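Long-range contacts in P450 epoxidase (Sorangium cellulosum, PDB 1Q5E), which belongs to the cytochrome P450 family of haem proteins and holds a protoporphyrin IX with its iron inside a mainly helical fold: residues Phe15-Phe20 against Leu301-Val306; Tyr55-Ala60 against Leu313-Ala318; Val61-Arg66 against Tyr358-His363; Phe175-Ala180 against Ala254-Thr259. All coordinates share one frame; numbering follows the deposited sequence.

Contact 1 (Phe15-Phe20 against Leu301-Val306). With HEM (protoporphyrin IX containing Fe), chain B.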
# COMPACT_ATOMS: atom_id res chain seq x y z
N PHE A 15 5.04 -21.57 16.54
CA PHE A 15 4.66 -20.97 17.83
C PHE A 15 4.59 -19.46 17.80
O PHE A 15 3.59 -18.88 17.37
CB PHE A 15 5.64 -21.40 18.95
CG PHE A 15 5.33 -22.75 19.55
CD1 PHE A 15 4.91 -23.82 18.74
CD2 PHE A 15 5.46 -22.95 20.93
CE1 PHE A 15 4.62 -25.06 19.28
CE2 PHE A 15 5.17 -24.20 21.50
CZ PHE A 15 4.74 -25.26 20.67
N ASP A 16 5.67 -18.83 18.27
CA ASP A 16 5.70 -17.40 18.51
C ASP A 16 5.54 -16.64 17.19
O ASP A 16 5.66 -17.22 16.11
CB ASP A 16 7.00 -17.00 19.22
CG ASP A 16 6.84 -16.92 20.75
OD1 ASP A 16 6.17 -17.80 21.35
OD2 ASP A 16 7.39 -16.02 21.43
N PHE A 17 5.26 -15.34 17.31
CA PHE A 17 5.08 -14.43 16.18
C PHE A 17 4.86 -13.08 16.82
O PHE A 17 3.78 -12.82 17.32
CB PHE A 17 3.85 -14.82 15.35
CG PHE A 17 3.78 -14.19 13.96
CD1 PHE A 17 4.86 -14.21 13.09
CD2 PHE A 17 2.59 -13.62 13.50
CE1 PHE A 17 4.75 -13.65 11.81
CE2 PHE A 17 2.50 -13.06 12.23
CZ PHE A 17 3.58 -13.09 11.39
N LYS A 18 5.88 -12.23 16.81
CA LYS A 18 5.82 -10.91 17.42
C LYS A 18 5.91 -9.80 16.39
O LYS A 18 6.89 -9.05 16.37
CB LYS A 18 6.96 -10.77 18.44
CG LYS A 18 7.33 -12.07 19.14
CD LYS A 18 8.18 -11.82 20.38
CE LYS A 18 8.13 -13.02 21.32
NZ LYS A 18 8.92 -12.81 22.55
N PRO A 19 4.91 -9.68 15.52
CA PRO A 19 4.89 -8.64 14.48
C PRO A 19 4.79 -7.22 15.00
O PRO A 19 4.69 -6.27 14.22
CB PRO A 19 3.67 -9.02 13.63
CG PRO A 19 3.48 -10.49 13.90
CD PRO A 19 3.75 -10.58 15.40
N PHE A 20 4.84 -7.05 16.32
CA PHE A 20 4.88 -5.70 16.86
C PHE A 20 6.03 -5.53 17.83
O PHE A 20 6.20 -4.45 18.41
CB PHE A 20 3.55 -5.31 17.48
CG PHE A 20 2.47 -5.03 16.46
CD1 PHE A 20 1.68 -6.06 15.98
CD2 PHE A 20 2.27 -3.75 15.97
CE1 PHE A 20 0.71 -5.81 15.05
CE2 PHE A 20 1.29 -3.48 15.03
CZ PHE A 20 0.50 -4.52 14.57
N LEU A 301 5.07 -4.23 3.97
CA LEU A 301 4.11 -4.77 4.94
C LEU A 301 4.71 -5.32 6.28
O LEU A 301 5.91 -5.57 6.39
CB LEU A 301 3.21 -5.83 4.32
CG LEU A 301 2.55 -5.38 3.05
CD1 LEU A 301 2.07 -6.62 2.36
CD2 LEU A 301 1.43 -4.46 3.41
N ARG A 302 3.82 -5.50 7.27
CA ARG A 302 4.14 -6.06 8.57
C ARG A 302 3.78 -7.53 8.57
O ARG A 302 4.58 -8.36 8.99
CB ARG A 302 3.30 -5.38 9.67
CG ARG A 302 3.86 -5.57 11.08
CD ARG A 302 3.23 -4.66 12.14
NE ARG A 302 3.83 -3.33 12.12
CZ ARG A 302 4.85 -2.99 12.87
NH1 ARG A 302 5.35 -3.88 13.73
NH2 ARG A 302 5.36 -1.77 12.78
N ILE A 303 2.56 -7.85 8.15
CA ILE A 303 2.15 -9.24 8.08
C ILE A 303 1.76 -9.65 6.66
O ILE A 303 2.24 -10.66 6.15
CB ILE A 303 0.97 -9.53 9.00
CG1 ILE A 303 0.94 -8.55 10.17
CG2 ILE A 303 1.02 -11.01 9.47
CD1 ILE A 303 -0.19 -8.78 11.12
N GLY A 304 0.89 -8.88 6.00
CA GLY A 304 0.52 -9.24 4.64
C GLY A 304 -0.87 -8.77 4.26
O GLY A 304 -1.25 -7.62 4.52
N THR A 305 -1.62 -9.67 3.65
CA THR A 305 -2.95 -9.36 3.18
C THR A 305 -3.90 -10.41 3.78
O THR A 305 -3.47 -11.53 4.11
CB THR A 305 -2.95 -9.36 1.62
OG1 THR A 305 -4.19 -8.83 1.12
CG2 THR A 305 -2.86 -10.78 1.09
N VAL A 306 -5.19 -10.05 3.94
CA VAL A 306 -6.15 -10.91 4.65
C VAL A 306 -7.30 -11.47 3.85
O VAL A 306 -7.98 -10.76 3.10
CB VAL A 306 -6.80 -10.21 5.85
CG1 VAL A 306 -5.73 -9.77 6.83
CG2 VAL A 306 -7.63 -9.03 5.36
CHA HEM B . -4.77 -3.20 -3.78
CHB HEM B . -0.08 -2.68 -2.74
CHC HEM B . -0.30 1.81 -4.52
CHD HEM B . -5.01 1.46 -4.94
C1A HEM B . -3.45 -3.48 -3.45
C2A HEM B . -2.99 -4.80 -3.07
C3A HEM B . -1.69 -4.67 -2.77
C4A HEM B . -1.30 -3.28 -2.98
CMA HEM B . -0.80 -5.83 -2.31
CAA HEM B . -3.86 -6.09 -3.06
CBA HEM B . -4.31 -6.57 -1.67
CGA HEM B . -5.14 -7.83 -1.82
O1A HEM B . -6.40 -7.78 -1.86
O2A HEM B . -4.57 -8.94 -1.90
C1B HEM B . 0.24 -1.40 -3.11
C2B HEM B . 1.57 -0.81 -3.03
C3B HEM B . 1.49 0.43 -3.52
C4B HEM B . 0.13 0.65 -3.93
CMB HEM B . 2.84 -1.50 -2.45
CAB HEM B . 2.60 1.47 -3.68
CBB HEM B . 3.90 1.21 -3.47
C1C HEM B . -1.58 2.12 -4.85
C2C HEM B . -2.07 3.39 -5.43
C3C HEM B . -3.40 3.26 -5.54
C4C HEM B . -3.75 1.94 -5.05
CMC HEM B . -1.20 4.59 -5.81
CAC HEM B . -4.43 4.21 -6.05
CBC HEM B . -4.10 5.38 -6.64
C1D HEM B . -5.36 0.18 -4.60
C2D HEM B . -6.74 -0.19 -4.52
C3D HEM B . -6.75 -1.66 -4.16
C4D HEM B . -5.32 -1.99 -4.05
CMD HEM B . -7.91 0.77 -4.76
CAD HEM B . -8.07 -2.49 -3.98
CBD HEM B . -8.17 -3.60 -5.04
CGD HEM B . -9.60 -4.10 -5.26
O1D HEM B . -10.30 -3.54 -6.16
O2D HEM B . -10.07 -5.02 -4.55
NA HEM B . -2.39 -2.56 -3.39
NB HEM B . -0.62 -0.48 -3.67
NC HEM B . -2.62 1.25 -4.64
ND HEM B . -4.53 -0.92 -4.34
FE HEM B . -2.49 -0.72 -4.19

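Contact 2 (Tyr55-Ala60 against Leu313-Ala318)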
# COMPACT_ATOMS: atom_id res chain seq x y z
N TYR A 55 5.62 -19.48 -0.32
CA TYR A 55 5.23 -18.82 -1.54
C TYR A 55 4.02 -19.41 -2.28
O TYR A 55 3.01 -18.75 -2.45
CB TYR A 55 6.44 -18.72 -2.47
CG TYR A 55 6.16 -17.87 -3.67
CD1 TYR A 55 6.41 -16.51 -3.66
CD2 TYR A 55 5.59 -18.43 -4.80
CE1 TYR A 55 6.11 -15.73 -4.77
CE2 TYR A 55 5.31 -17.66 -5.90
CZ TYR A 55 5.57 -16.33 -5.88
OH TYR A 55 5.26 -15.59 -6.98
N HIS A 56 4.13 -20.65 -2.77
CA HIS A 56 3.09 -21.24 -3.62
C HIS A 56 1.75 -21.45 -2.92
O HIS A 56 0.72 -21.57 -3.58
CB HIS A 56 3.53 -22.57 -4.21
CG HIS A 56 4.67 -22.47 -5.17
ND1 HIS A 56 6.00 -22.51 -4.76
CD2 HIS A 56 4.70 -22.32 -6.51
CE1 HIS A 56 6.79 -22.39 -5.82
NE2 HIS A 56 6.02 -22.28 -6.89
N ASP A 57 1.77 -21.52 -1.60
CA ASP A 57 0.52 -21.55 -0.88
C ASP A 57 -0.06 -20.14 -0.77
O ASP A 57 -1.27 -19.92 -1.00
CB ASP A 57 0.68 -22.17 0.51
CG ASP A 57 1.41 -23.52 0.49
OD1 ASP A 57 1.10 -24.35 -0.38
OD2 ASP A 57 2.28 -23.81 1.35
N VAL A 58 0.79 -19.18 -0.40
CA VAL A 58 0.37 -17.76 -0.39
C VAL A 58 -0.27 -17.31 -1.71
O VAL A 58 -1.28 -16.63 -1.71
CB VAL A 58 1.56 -16.81 -0.09
CG1 VAL A 58 1.26 -15.40 -0.64
CG2 VAL A 58 1.84 -16.75 1.43
N SER A 59 0.33 -17.73 -2.82
CA SER A 59 -0.12 -17.31 -4.15
C SER A 59 -1.41 -17.91 -4.61
O SER A 59 -2.18 -17.28 -5.31
CB SER A 59 0.95 -17.66 -5.20
OG SER A 59 0.49 -17.32 -6.49
N ALA A 60 -1.62 -19.16 -4.23
CA ALA A 60 -2.76 -19.95 -4.64
C ALA A 60 -4.04 -19.41 -3.98
O ALA A 60 -5.12 -19.41 -4.58
CB ALA A 60 -2.52 -21.36 -4.23
N LEU A 313 -12.35 -26.41 5.16
CA LEU A 313 -11.40 -27.08 4.28
C LEU A 313 -10.19 -27.28 5.15
O LEU A 313 -10.18 -26.82 6.31
CB LEU A 313 -11.02 -26.20 3.09
CG LEU A 313 -10.59 -24.75 3.38
CD1 LEU A 313 -9.10 -24.52 3.13
CD2 LEU A 313 -11.40 -23.75 2.56
N GLU A 314 -9.17 -27.94 4.59
CA GLU A 314 -7.90 -28.20 5.27
C GLU A 314 -6.69 -27.93 4.37
O GLU A 314 -5.97 -28.86 3.97
CB GLU A 314 -7.83 -29.63 5.80
CG GLU A 314 -8.16 -29.76 7.28
CD GLU A 314 -8.23 -31.21 7.73
OE1 GLU A 314 -8.45 -31.45 8.94
OE2 GLU A 314 -8.08 -32.09 6.86
N TYR A 315 -6.48 -26.66 4.06
CA TYR A 315 -5.32 -26.17 3.31
C TYR A 315 -4.03 -26.57 4.02
O TYR A 315 -3.71 -26.04 5.10
CB TYR A 315 -5.40 -24.63 3.11
CG TYR A 315 -4.76 -24.12 1.83
CD1 TYR A 315 -5.33 -24.40 0.59
CD2 TYR A 315 -3.59 -23.36 1.85
CE1 TYR A 315 -4.76 -23.95 -0.59
CE2 TYR A 315 -3.01 -22.90 0.65
CZ TYR A 315 -3.60 -23.21 -0.55
OH TYR A 315 -3.07 -22.79 -1.75
N CYS A 316 -3.31 -27.50 3.41
CA CYS A 316 -2.00 -27.90 3.92
C CYS A 316 -2.03 -28.22 5.43
O CYS A 316 -1.30 -27.60 6.22
CB CYS A 316 -0.96 -26.79 3.63
SG CYS A 316 -0.77 -26.37 1.88
N GLY A 317 -2.88 -29.17 5.81
CA GLY A 317 -2.97 -29.63 7.19
C GLY A 317 -3.55 -28.62 8.17
O GLY A 317 -2.93 -28.28 9.17
N ALA A 318 -4.74 -28.14 7.88
CA ALA A 318 -5.37 -27.19 8.78
C ALA A 318 -6.85 -26.92 8.44
O ALA A 318 -7.18 -26.16 7.53
CB ALA A 318 -4.57 -25.90 8.81

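Contact 3 (Val61-Arg66 against Tyr358-His363). With HEM (protoporphyrin IX containing Fe), chain B.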
# COMPACT_ATOMS: atom_id res chain seq x y z
N VAL A 61 -3.90 -18.95 -2.74
CA VAL A 61 -5.02 -18.36 -2.03
C VAL A 61 -5.59 -17.11 -2.69
O VAL A 61 -6.79 -16.83 -2.59
CB VAL A 61 -4.60 -18.00 -0.66
CG1 VAL A 61 -5.83 -17.61 0.14
CG2 VAL A 61 -3.87 -19.19 -0.08
N PHE A 62 -4.68 -16.36 -3.33
CA PHE A 62 -4.98 -15.11 -4.01
C PHE A 62 -6.00 -15.35 -5.08
O PHE A 62 -7.09 -14.80 -5.01
CB PHE A 62 -3.70 -14.58 -4.65
CG PHE A 62 -3.04 -13.47 -3.88
CD1 PHE A 62 -3.77 -12.38 -3.46
CD2 PHE A 62 -1.70 -13.52 -3.59
CE1 PHE A 62 -3.17 -11.39 -2.78
CE2 PHE A 62 -1.08 -12.53 -2.90
CZ PHE A 62 -1.81 -11.46 -2.48
N ARG A 63 -5.65 -16.18 -6.07
CA ARG A 63 -6.52 -16.48 -7.21
C ARG A 63 -7.51 -17.61 -6.83
O ARG A 63 -8.08 -18.26 -7.70
CB ARG A 63 -5.70 -16.88 -8.49
CG ARG A 63 -4.46 -15.98 -8.90
CD ARG A 63 -4.36 -15.57 -10.48
NE ARG A 63 -3.25 -14.61 -10.82
CZ ARG A 63 -3.30 -13.66 -11.78
NH1 ARG A 63 -4.40 -13.53 -12.50
NH2 ARG A 63 -2.27 -12.86 -12.02
N ASP A 64 -7.69 -17.83 -5.53
CA ASP A 64 -8.58 -18.88 -5.03
C ASP A 64 -9.97 -18.35 -4.70
O ASP A 64 -10.13 -17.41 -3.93
CB ASP A 64 -7.98 -19.55 -3.78
CG ASP A 64 -8.79 -20.77 -3.32
OD1 ASP A 64 -8.30 -21.47 -2.40
OD2 ASP A 64 -9.89 -21.12 -3.81
N GLU A 65 -10.97 -18.96 -5.30
CA GLU A 65 -12.33 -18.45 -5.20
C GLU A 65 -13.00 -19.03 -3.97
O GLU A 65 -14.16 -18.72 -3.66
CB GLU A 65 -13.12 -18.81 -6.46
CG GLU A 65 -12.35 -18.60 -7.75
CD GLU A 65 -11.41 -19.78 -8.13
OE1 GLU A 65 -10.64 -20.31 -7.25
OE2 GLU A 65 -11.40 -20.16 -9.33
N ARG A 66 -12.27 -19.89 -3.27
CA ARG A 66 -12.81 -20.53 -2.08
C ARG A 66 -12.71 -19.58 -0.91
O ARG A 66 -13.49 -19.63 0.02
CB ARG A 66 -12.05 -21.84 -1.80
CG ARG A 66 -12.95 -23.00 -1.32
CD ARG A 66 -12.61 -24.33 -1.95
NE ARG A 66 -11.22 -24.44 -2.38
CZ ARG A 66 -10.19 -24.57 -1.55
NH1 ARG A 66 -10.38 -24.61 -0.23
NH2 ARG A 66 -8.96 -24.68 -2.03
N TYR A 358 2.28 -6.39 -5.49
CA TYR A 358 1.02 -5.75 -5.87
C TYR A 358 -0.11 -6.76 -6.06
O TYR A 358 -1.12 -6.45 -6.70
CB TYR A 358 1.18 -4.87 -7.10
CG TYR A 358 2.22 -3.77 -6.98
CD1 TYR A 358 3.53 -3.96 -7.48
CD2 TYR A 358 1.90 -2.55 -6.38
CE1 TYR A 358 4.49 -2.95 -7.38
CE2 TYR A 358 2.85 -1.53 -6.28
CZ TYR A 358 4.12 -1.73 -6.78
OH TYR A 358 5.03 -0.72 -6.68
N GLY A 359 0.06 -7.94 -5.49
CA GLY A 359 -0.99 -8.91 -5.44
C GLY A 359 -1.25 -9.68 -6.72
O GLY A 359 -0.54 -9.53 -7.72
N ARG A 360 -2.29 -10.52 -6.66
CA ARG A 360 -2.66 -11.36 -7.76
C ARG A 360 -4.19 -11.48 -7.78
O ARG A 360 -4.85 -11.17 -6.78
CB ARG A 360 -2.03 -12.74 -7.57
CG ARG A 360 -0.54 -12.80 -7.86
CD ARG A 360 -0.29 -12.75 -9.31
NE ARG A 360 1.09 -13.05 -9.64
CZ ARG A 360 2.08 -12.21 -9.44
NH1 ARG A 360 1.84 -11.03 -8.87
NH2 ARG A 360 3.29 -12.54 -9.82
N GLY A 361 -4.74 -11.93 -8.91
CA GLY A 361 -6.16 -12.13 -9.04
C GLY A 361 -7.02 -10.88 -9.27
O GLY A 361 -6.51 -9.82 -9.64
N PRO A 362 -8.34 -11.01 -9.09
CA PRO A 362 -9.24 -9.87 -9.33
C PRO A 362 -8.95 -8.58 -8.60
O PRO A 362 -9.24 -7.57 -9.18
CB PRO A 362 -10.63 -10.43 -9.00
CG PRO A 362 -10.40 -11.80 -8.39
CD PRO A 362 -9.08 -12.26 -8.79
N HIS A 363 -8.37 -8.59 -7.40
CA HIS A 363 -8.12 -7.35 -6.66
C HIS A 363 -6.69 -6.86 -6.86
O HIS A 363 -6.22 -6.03 -6.08
CB HIS A 363 -8.34 -7.52 -5.16
CG HIS A 363 -9.67 -8.11 -4.81
ND1 HIS A 363 -10.77 -7.33 -4.48
CD2 HIS A 363 -10.10 -9.39 -4.76
CE1 HIS A 363 -11.80 -8.10 -4.23
NE2 HIS A 363 -11.43 -9.35 -4.40
CHA HEM B . -4.77 -3.20 -3.78
CHB HEM B . -0.08 -2.68 -2.74
CHC HEM B . -0.30 1.81 -4.52
CHD HEM B . -5.01 1.46 -4.94
C1A HEM B . -3.45 -3.48 -3.45
C2A HEM B . -2.99 -4.80 -3.07
C3A HEM B . -1.69 -4.67 -2.77
C4A HEM B . -1.30 -3.28 -2.98
CMA HEM B . -0.80 -5.83 -2.31
CAA HEM B . -3.86 -6.09 -3.06
CBA HEM B . -4.31 -6.57 -1.67
CGA HEM B . -5.14 -7.83 -1.82
O1A HEM B . -6.40 -7.78 -1.86
O2A HEM B . -4.57 -8.94 -1.90
C1B HEM B . 0.24 -1.40 -3.11
C2B HEM B . 1.57 -0.81 -3.03
C3B HEM B . 1.49 0.43 -3.52
C4B HEM B . 0.13 0.65 -3.93
CMB HEM B . 2.84 -1.50 -2.45
CAB HEM B . 2.60 1.47 -3.68
CBB HEM B . 3.90 1.21 -3.47
C1C HEM B . -1.58 2.12 -4.85
C2C HEM B . -2.07 3.39 -5.43
C3C HEM B . -3.40 3.26 -5.54
C4C HEM B . -3.75 1.94 -5.05
CMC HEM B . -1.20 4.59 -5.81
CAC HEM B . -4.43 4.21 -6.05
CBC HEM B . -4.10 5.38 -6.64
C1D HEM B . -5.36 0.18 -4.60
C2D HEM B . -6.74 -0.19 -4.52
C3D HEM B . -6.75 -1.66 -4.16
C4D HEM B . -5.32 -1.99 -4.05
CMD HEM B . -7.91 0.77 -4.76
CAD HEM B . -8.07 -2.49 -3.98
CBD HEM B . -8.17 -3.60 -5.04
CGD HEM B . -9.60 -4.10 -5.26
O1D HEM B . -10.30 -3.54 -6.16
O2D HEM B . -10.07 -5.02 -4.55
NA HEM B . -2.39 -2.56 -3.39
NB HEM B . -0.62 -0.48 -3.67
NC HEM B . -2.62 1.25 -4.64
ND HEM B . -4.53 -0.92 -4.34
FE HEM B . -2.49 -0.72 -4.19

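Contact 4 (Phe175-Ala180 against Ala254-Thr259). With HEM (protoporphyrin IX containing Fe), chain B.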
# COMPACT_ATOMS: atom_id res chain seq x y z
N PHE A 175 -6.53 12.26 5.67
CA PHE A 175 -7.71 11.41 5.54
C PHE A 175 -7.40 9.92 5.20
O PHE A 175 -7.96 8.97 5.80
CB PHE A 175 -8.69 11.99 4.52
CG PHE A 175 -9.76 11.04 4.16
CD1 PHE A 175 -10.80 10.82 5.03
CD2 PHE A 175 -9.69 10.30 2.98
CE1 PHE A 175 -11.80 9.89 4.75
CE2 PHE A 175 -10.67 9.38 2.66
CZ PHE A 175 -11.74 9.17 3.56
N GLY A 176 -6.50 9.73 4.24
CA GLY A 176 -6.08 8.40 3.86
C GLY A 176 -5.28 7.68 4.93
O GLY A 176 -5.50 6.50 5.15
N SER A 177 -4.36 8.37 5.57
CA SER A 177 -3.58 7.77 6.65
C SER A 177 -4.51 7.26 7.72
O SER A 177 -4.39 6.13 8.18
CB SER A 177 -2.63 8.79 7.28
OG SER A 177 -2.02 9.56 6.27
N ALA A 178 -5.45 8.12 8.09
CA ALA A 178 -6.43 7.80 9.15
C ALA A 178 -7.20 6.58 8.75
O ALA A 178 -7.22 5.56 9.45
CB ALA A 178 -7.39 9.03 9.39
N THR A 179 -7.82 6.67 7.60
CA THR A 179 -8.57 5.56 7.05
C THR A 179 -7.78 4.24 6.94
O THR A 179 -8.30 3.19 7.32
CB THR A 179 -9.10 5.97 5.73
OG1 THR A 179 -10.06 7.03 5.95
CG2 THR A 179 -9.81 4.80 5.02
N ALA A 180 -6.54 4.28 6.43
CA ALA A 180 -5.78 3.03 6.31
C ALA A 180 -5.59 2.39 7.67
O ALA A 180 -5.73 1.18 7.79
CB ALA A 180 -4.41 3.20 5.63
N ALA A 254 -5.81 3.81 0.04
CA ALA A 254 -4.97 2.68 -0.38
C ALA A 254 -3.66 3.11 -1.05
O ALA A 254 -2.69 2.32 -1.10
CB ALA A 254 -5.74 1.75 -1.27
N GLY A 255 -3.61 4.33 -1.56
CA GLY A 255 -2.40 4.73 -2.25
C GLY A 255 -1.72 5.93 -1.61
O GLY A 255 -1.13 6.75 -2.31
N THR A 256 -1.79 6.03 -0.29
CA THR A 256 -1.17 7.15 0.39
C THR A 256 0.08 6.67 1.13
O THR A 256 1.19 6.97 0.75
CB THR A 256 -2.23 7.85 1.36
OG1 THR A 256 -3.11 8.70 0.60
CG2 THR A 256 -1.58 8.77 2.35
N ASP A 257 -0.09 5.91 2.20
CA ASP A 257 1.08 5.47 2.96
C ASP A 257 1.89 4.51 2.08
O ASP A 257 3.12 4.55 2.06
CB ASP A 257 0.70 4.80 4.32
CG ASP A 257 -0.10 5.75 5.27
OD1 ASP A 257 0.05 7.00 5.16
OD2 ASP A 257 -0.90 5.30 6.16
N THR A 258 1.20 3.64 1.34
CA THR A 258 1.95 2.68 0.55
C THR A 258 3.03 3.40 -0.26
O THR A 258 4.19 3.00 -0.24
CB THR A 258 1.06 1.90 -0.42
OG1 THR A 258 0.27 2.83 -1.17
CG2 THR A 258 0.08 0.99 0.33
N THR A 259 2.67 4.45 -0.97
CA THR A 259 3.63 5.00 -1.88
C THR A 259 4.71 5.68 -1.07
O THR A 259 5.88 5.66 -1.42
CB THR A 259 2.97 6.02 -2.80
OG1 THR A 259 1.92 5.39 -3.57
CG2 THR A 259 4.01 6.60 -3.81
CHA HEM B . -4.77 -3.20 -3.78
CHB HEM B . -0.08 -2.68 -2.74
CHC HEM B . -0.30 1.81 -4.52
CHD HEM B . -5.01 1.46 -4.94
C1A HEM B . -3.45 -3.48 -3.45
C2A HEM B . -2.99 -4.80 -3.07
C3A HEM B . -1.69 -4.67 -2.77
C4A HEM B . -1.30 -3.28 -2.98
CMA HEM B . -0.80 -5.83 -2.31
CAA HEM B . -3.86 -6.09 -3.06
CBA HEM B . -4.31 -6.57 -1.67
CGA HEM B . -5.14 -7.83 -1.82
O1A HEM B . -6.40 -7.78 -1.86
O2A HEM B . -4.57 -8.94 -1.90
C1B HEM B . 0.24 -1.40 -3.11
C2B HEM B . 1.57 -0.81 -3.03
C3B HEM B . 1.49 0.43 -3.52
C4B HEM B . 0.13 0.65 -3.93
CMB HEM B . 2.84 -1.50 -2.45
CAB HEM B . 2.60 1.47 -3.68
CBB HEM B . 3.90 1.21 -3.47
C1C HEM B . -1.58 2.12 -4.85
C2C HEM B . -2.07 3.39 -5.43
C3C HEM B . -3.40 3.26 -5.54
C4C HEM B . -3.75 1.94 -5.05
CMC HEM B . -1.20 4.59 -5.81
CAC HEM B . -4.43 4.21 -6.05
CBC HEM B . -4.10 5.38 -6.64
C1D HEM B . -5.36 0.18 -4.60
C2D HEM B . -6.74 -0.19 -4.52
C3D HEM B . -6.75 -1.66 -4.16
C4D HEM B . -5.32 -1.99 -4.05
CMD HEM B . -7.91 0.77 -4.76
CAD HEM B . -8.07 -2.49 -3.98
CBD HEM B . -8.17 -3.60 -5.04
CGD HEM B . -9.60 -4.10 -5.26
O1D HEM B . -10.30 -3.54 -6.16
O2D HEM B . -10.07 -5.02 -4.55
NA HEM B . -2.39 -2.56 -3.39
NB HEM B . -0.62 -0.48 -3.67
NC HEM B . -2.62 1.25 -4.64
ND HEM B . -4.53 -0.92 -4.34
FE HEM B . -2.49 -0.72 -4.19

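Contact 1 (Phe15-Phe20 against Leu301-Val306)
Arg302 meets Pro19 and Phe20 where the N-terminal loop of the P450 fold packs beside the strand 304-309 of its mixed beta sheet. The tight part is built on this arginine. Its CD sits 3.8 Å from the centroid of the Phe20 ring, over the face, and its guanidinium lies flat on the same ring, with centres 4.6 Å apart and planes at 9°. The bend at chi3 (-82°) folds the guanidinium over the ring. NE has a weak hydrogen bond to His400 O. Ile303 CG2 is also close, approaching the edge of the Phe17 ring in plane, 3.7 Å from Phe17 CE2. Looser is the approach of Pro19 CB to Ile303 CG1, at 4.4 Å. Phe17 itself is buried, meeting Trp44 and Phe42 edge-to-face. On the solvent side, Asp16 and Lys18 are exposed and joined by a long salt bridge. In the guanidinium plane, Arg302 NH1 donates to Pro19 O with an N-H...O angle of 162°.

Contact 2 (Tyr55-Ala60 against Leu313-Ala318)
The Tyr315 ring is met at its edge, near its plane, by Asp57 CB and Ala60 CB. Asp57 CB lies 3.8 Å from Tyr315 CE2, and Ala60 CB is 4.3 Å from Tyr315 CZ, so the ring points its hydroxyl end at one turn of the helix rather than laying a face on it. Tyr315 CE2 is also 3.9 Å from Val61 CG2, one residue further along that helix, and Leu52 of strand 49-52 touches the Tyr315 side chain. Within the helix, the His56 ring has Tyr55 CD2 over one face. The Asp57 carboxylate is flat too, and Cys316 SG stands above its plane, 3.6 Å from Asp57 OD1. This off-plane position is consistent with a van der Waals contact rather than a hydrogen bond. Asp57 is partly exposed and Cys316 exposed, at the protein surface. Helix 55-62 is the short helix B that follows the first two sheet strands in P450s, and residues 313-318 belong to the connection between the neighbouring antiparallel strands 304-309 and 325-329. Positive phi at Cys316 and Gly317 turns this connection. With SG anti to its carbonyl carbon (chi1 -58°), Cys316 reaches back toward the helix. A weak hydrogen bond from Tyr315 OH to Asp57 O, 3.5 Å long, is doubtful because the place of that oxygen is unsure.

Contact 3 (Val61-Arg66 against Tyr358-His363)
Phe62 and Arg360 pack at their first side-chain carbons, with the two CB atoms 3.8 Å apart and the Phe62 ring swung over the backbone of the opposite loop. Arg360 N lies 3.9 Å above the ring plane, over its centre, and the ring edge faces haem propionate oxygen O2A in plane. Arg63 reaches the same loop further along. Its chain bends at chi2 (-134°), which brings the guanidinium down on the peptide link between Arg360 and Gly361, with Gly361 N 3.6 Å above its plane and over its centre. Gly361 has no side chain, and its CA comes within 4.7 Å of Arg63 CA. Arg360 also bends at chi2 (-74°), curling back so that NH1 donates to Gly359 O at 3.0 Å; the same NH1 serves Ser355 O. These carbonyls probably offset the like charge of Arg63 NH2, 4.1 Å from Arg360 NE, and the two guanidinium planes are steeply inclined at 74°. Within the haem-binding signature loop of P450s, His363 ND1 donates to propionate oxygen O2D, though the modelled separation is very short and its exact length doubtful. The contact thus joins the end of helix 55-62 to that loop. Phe62 also touches Thr305 and His363 touches Arg307, both on strand 304-309, while Tyr358 packs on Val368 and Arg372 of helix 368-385.

Contact 4 (Phe175-Ala180 against Ala254-Thr259)
Asp257 points at helix 169-183 and meets the flank of Ser177. Ser177 OG is the serine atom nearest Asp257 OD1, at 3.5 Å, although its hydrogen bond goes to Arg173 O of its own helix, and its torsion holds it beside the backbone N (chi1 -43°). The two oxygens are thus near neighbours without a hydrogen bond between them, while Asp257 OD2 lies 4.1 Å from Ala180 CB. Thr256 offers its methyl, CG2 being 4.0 Å from Ser177 OG, while its OG1 bonds to Ile252 O. Gly176, lacking a side chain, brings its CA to 4.4 Å from Thr256 OG1. On the haem side, Ala254 CB is 3.7 Å from haem C1D and Thr258 CB 3.5 Å from C3B. Thr258 OG1 bonds to Ala254 O, spanning the break where Gly255 leaves helical angles. Helix 169-183, helix F of the family, thus packs on the interrupted helix I, whose Ala-Gly-Thr-Asp-Thr-Thr sequence is the distal haem-pocket motif characteristic of cytochromes P450.

Overall arrangement
From the N terminus, the chain passes 15-20, 55-60, 61-66 and 175-180 before any of the four loops closes. Contact 4 closes first, at 254-259, and so sits wholly within the spans of the other three. Contact 1 closes at 301-306, contact 2 at 313-318 and contact 3 at 358-363; because they open in the same order, these three cross one another. Contacts 2 and 3 share helix 55-62 and touch through Tyr315 and Val61, while contact 1 meets contact 3 at Thr305 and Phe62. Together they tie the N-terminal region to the sheet and haem loop; contact 4, about 22 Å centre to centre from contact 3, joins two helices on one face of the haem.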